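Local coordinates for protein putative thiosulfate sulfurtransferase ynjE (Escherichia coli K-12, PDB 3IPP) that catalyses the transfer of sulfur from thiosulfate to cyanide, forming thiocyanate and sulfite through a cysteine persulfide intermediate, at residues I24-S29 and V80-N85. Sequence-based numbering, arbitrary orientation.
Sequences IDTRPS and VALYGN
Asp-25 and Tyr-83 are bridge partners on adjacent parallel strands, paired by the bonds Ile-24 N to Ala-81 O and Tyr-83 N to Ile-24 O, with both side chains on one face of the sheet. From Tyr-83 CB, CG stands between backbone N and carbonyl carbon (chi1 66°), a rotation that swings the ring over the neighbouring strand. Tyr-83 CD2 passes 3.6 Å from Ile-24 O; CE2 nears Asp-25 CA, which lies over one ring face, 3.8 Å from the Tyr-83 centroid and 22° off its normal, a CH-pi contact. CE1 and CZ border the Asp-25 carboxylate, and Arg-27 NH2 sits at the ring edge. Tyr-83 OH donates a very short hydrogen bond (2.5 Å) to Asp-25 OD2 and also bonds to Glu-46 N. Arg-27 fixes the carboxylate's rotation side-on: Arg-27 NE bonds to Asp-25 OD1 and Arg-27 NH2 makes a salt bridge to Asp-25 OD2 (2.6 Å), both on syn lone pairs. Arg-27 N closes an Asx turn to OD1. Tyr-83 O accepts from Thr-26 N and Thr-26 OG1 (2.8 Å), arriving from opposite faces of its plane. On the other sheet face Ile-24 CB lies 3.6 Å from Leu-82 CD2. Helix 86-99 packs there through Val-89 and Leu-96; strands 50-51 and 104-106 flank this central pair of the first rhodanese domain.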
ATOM      1  N   ILE A  24      12.810 -13.213  12.307  1.00 24.83           N
ATOM      2  CA  ILE A  24      11.887 -13.331  11.204  1.00 24.34           C
ATOM      3  C   ILE A  24      10.450 -13.651  11.704  1.00 24.58           C
ATOM      4  O   ILE A  24      10.180 -14.695  12.323  1.00 24.42           O
ATOM      5  CB  ILE A  24      12.366 -14.336  10.166  1.00 23.90           C
ATOM      6  CG1 ILE A  24      13.707 -13.867   9.574  1.00 23.54           C
ATOM      7  CG2 ILE A  24      11.300 -14.462   9.067  1.00 24.49           C
ATOM      8  CD1 ILE A  24      14.228 -14.771   8.475  1.00 21.73           C
ATOM      9  N   ASP A  25       9.570 -12.683  11.495  1.00 23.74           N
ATOM     10  CA  ASP A  25       8.177 -12.784  11.820  1.00 23.22           C
ATOM     11  C   ASP A  25       7.539 -13.530  10.660  1.00 23.07           C
ATOM     12  O   ASP A  25       7.577 -13.067   9.527  1.00 24.02           O
ATOM     13  CB  ASP A  25       7.572 -11.393  11.979  1.00 22.25           C
ATOM     14  CG  ASP A  25       6.171 -11.414  12.627  1.00 23.73           C
ATOM     15  OD1 ASP A  25       5.397 -12.382  12.421  1.00 19.87           O
ATOM     16  OD2 ASP A  25       5.836 -10.436  13.334  1.00 23.85           O
ATOM     17  N   THR A  26       6.975 -14.695  10.950  1.00 22.69           N
ATOM     18  CA  THR A  26       6.451 -15.572   9.926  1.00 22.27           C
ATOM     19  C   THR A  26       4.923 -15.540   9.799  1.00 21.54           C
ATOM     20  O   THR A  26       4.358 -16.368   9.083  1.00 20.45           O
ATOM     21  CB  THR A  26       6.928 -17.026  10.137  1.00 22.30           C
ATOM     22  OG1 THR A  26       6.169 -17.644  11.196  1.00 24.73           O
ATOM     23  CG2 THR A  26       8.422 -17.069  10.445  1.00 23.37           C
ATOM     24  N   ARG A  27       4.289 -14.586  10.485  1.00 21.21           N
ATOM     25  CA  ARG A  27       2.851 -14.349  10.392  1.00 22.37           C
ATOM     26  C   ARG A  27       2.461 -13.580   9.143  1.00 23.30           C
ATOM     27  O   ARG A  27       3.296 -12.972   8.459  1.00 24.42           O
ATOM     28  CB  ARG A  27       2.331 -13.577  11.602  1.00 22.03           C
ATOM     29  CG  ARG A  27       2.584 -14.217  12.932  1.00 21.60           C
ATOM     30  CD  ARG A  27       2.208 -13.305  14.070  1.00 24.68           C
ATOM     31  NE  ARG A  27       3.104 -12.131  14.133  1.00 25.96           N
ATOM     32  CZ  ARG A  27       2.916 -11.082  14.939  1.00 25.99           C
ATOM     33  NH1 ARG A  27       1.887 -11.056  15.788  1.00 20.87           N
ATOM     34  NH2 ARG A  27       3.763 -10.056  14.895  1.00 23.65           N
ATOM     35  N   PRO A  28       1.160 -13.583   8.828  1.00 24.43           N
ATOM     36  CA  PRO A  28       0.757 -12.724   7.697  1.00 24.06           C
ATOM     37  C   PRO A  28       1.070 -11.231   7.964  1.00 24.45           C
ATOM     38  O   PRO A  28       1.092 -10.806   9.141  1.00 25.42           O
ATOM     39  CB  PRO A  28      -0.746 -12.999   7.573  1.00 23.84           C
ATOM     40  CG  PRO A  28      -0.900 -14.457   8.097  1.00 23.76           C
ATOM     41  CD  PRO A  28       0.111 -14.549   9.234  1.00 23.49           C
ATOM     42  N   SER A  29       1.313 -10.446   6.904  1.00 24.02           N
ATOM     43  CA  SER A  29       1.777  -9.069   7.097  1.00 23.04           C
ATOM     44  C   SER A  29       0.820  -8.256   7.973  1.00 23.26           C
ATOM     45  O   SER A  29       1.266  -7.420   8.753  1.00 21.51           O
ATOM     46  CB  SER A  29       2.019  -8.382   5.766  1.00 23.10           C
ATOM     47  OG  SER A  29       0.824  -8.278   4.996  1.00 21.95           O
ATOM     48  N   VAL A  80      19.411 -16.653  12.709  1.00 25.25           N
ATOM     49  CA  VAL A  80      18.053 -16.256  12.356  1.00 25.27           C
ATOM     50  C   VAL A  80      17.104 -16.836  13.420  1.00 24.53           C
ATOM     51  O   VAL A  80      17.161 -18.038  13.699  1.00 23.91           O
ATOM     52  CB  VAL A  80      17.641 -16.833  11.002  1.00 25.04           C
ATOM     53  CG1 VAL A  80      16.553 -16.049  10.461  1.00 27.28           C
ATOM     54  CG2 VAL A  80      18.750 -16.656  10.017  1.00 29.53           C
ATOM     55  N   ALA A  81      16.251 -16.004  14.015  1.00 23.16           N
ATOM     56  CA  ALA A  81      15.303 -16.484  15.014  1.00 22.92           C
ATOM     57  C   ALA A  81      13.895 -16.264  14.497  1.00 23.00           C
ATOM     58  O   ALA A  81      13.528 -15.127  14.172  1.00 22.81           O
ATOM     59  CB  ALA A  81      15.512 -15.797  16.334  1.00 22.30           C
ATOM     60  N   LEU A  82      13.139 -17.353  14.375  1.00 21.91           N
ATOM     61  CA  LEU A  82      11.785 -17.301  13.823  1.00 22.33           C
ATOM     62  C   LEU A  82      10.724 -17.235  14.939  1.00 22.24           C
ATOM     63  O   LEU A  82      10.953 -17.706  16.054  1.00 22.03           O
ATOM     64  CB  LEU A  82      11.504 -18.526  12.937  1.00 22.48           C
ATOM     65  CG  LEU A  82      12.488 -18.925  11.821  1.00 22.69           C
ATOM     66  CD1 LEU A  82      11.941 -20.169  11.133  1.00 21.87           C
ATOM     67  CD2 LEU A  82      12.636 -17.857  10.811  1.00 22.65           C
ATOM     68  N   TYR A  83       9.588 -16.615  14.649  1.00 21.43           N
ATOM     69  CA  TYR A  83       8.439 -16.675  15.548  1.00 20.60           C
ATOM     70  C   TYR A  83       7.139 -16.682  14.767  1.00 21.51           C
ATOM     71  O   TYR A  83       7.151 -16.416  13.563  1.00 21.50           O
ATOM     72  CB  TYR A  83       8.467 -15.574  16.598  1.00 19.65           C
ATOM     73  CG  TYR A  83       8.314 -14.138  16.088  1.00 21.43           C
ATOM     74  CD1 TYR A  83       7.071 -13.513  16.100  1.00 19.59           C
ATOM     75  CD2 TYR A  83       9.426 -13.406  15.629  1.00 22.12           C
ATOM     76  CE1 TYR A  83       6.918 -12.236  15.678  1.00 23.29           C
ATOM     77  CE2 TYR A  83       9.287 -12.080  15.193  1.00 22.37           C
ATOM     78  CZ  TYR A  83       8.031 -11.507  15.230  1.00 23.54           C
ATOM     79  OH  TYR A  83       7.821 -10.234  14.818  1.00 23.67           O
ATOM     80  N   GLY A  84       6.039 -17.032  15.441  1.00 23.28           N
ATOM     81  CA  GLY A  84       4.694 -17.118  14.839  1.00 25.23           C
ATOM     82  C   GLY A  84       4.039 -18.451  15.138  1.00 26.96           C
ATOM     83  O   GLY A  84       4.446 -19.154  16.061  1.00 27.69           O
ATOM     84  N   ASN A  85       3.014 -18.807  14.369  1.00 27.93           N
ATOM     85  CA  ASN A  85       2.437 -20.140  14.448  0.50 27.87           C
ATOM     86  C   ASN A  85       3.467 -21.221  14.110  1.00 28.62           C
ATOM     87  O   ASN A  85       4.308 -21.027  13.216  1.00 28.26           O
ATOM     88  CB  ASN A  85       1.271 -20.255  13.489  0.50 27.57           C
ATOM     89  CG  ASN A  85       1.062 -21.668  13.024  0.50 27.22           C
ATOM     90  OD1 ASN A  85       1.473 -22.016  11.917  0.50 25.89           O
ATOM     91  ND2 ASN A  85       0.457 -22.509  13.880  0.50 25.26           N
TER
HETATM   92  O   HOH W   1       2.787 -17.665  11.693  1.00 24.98           O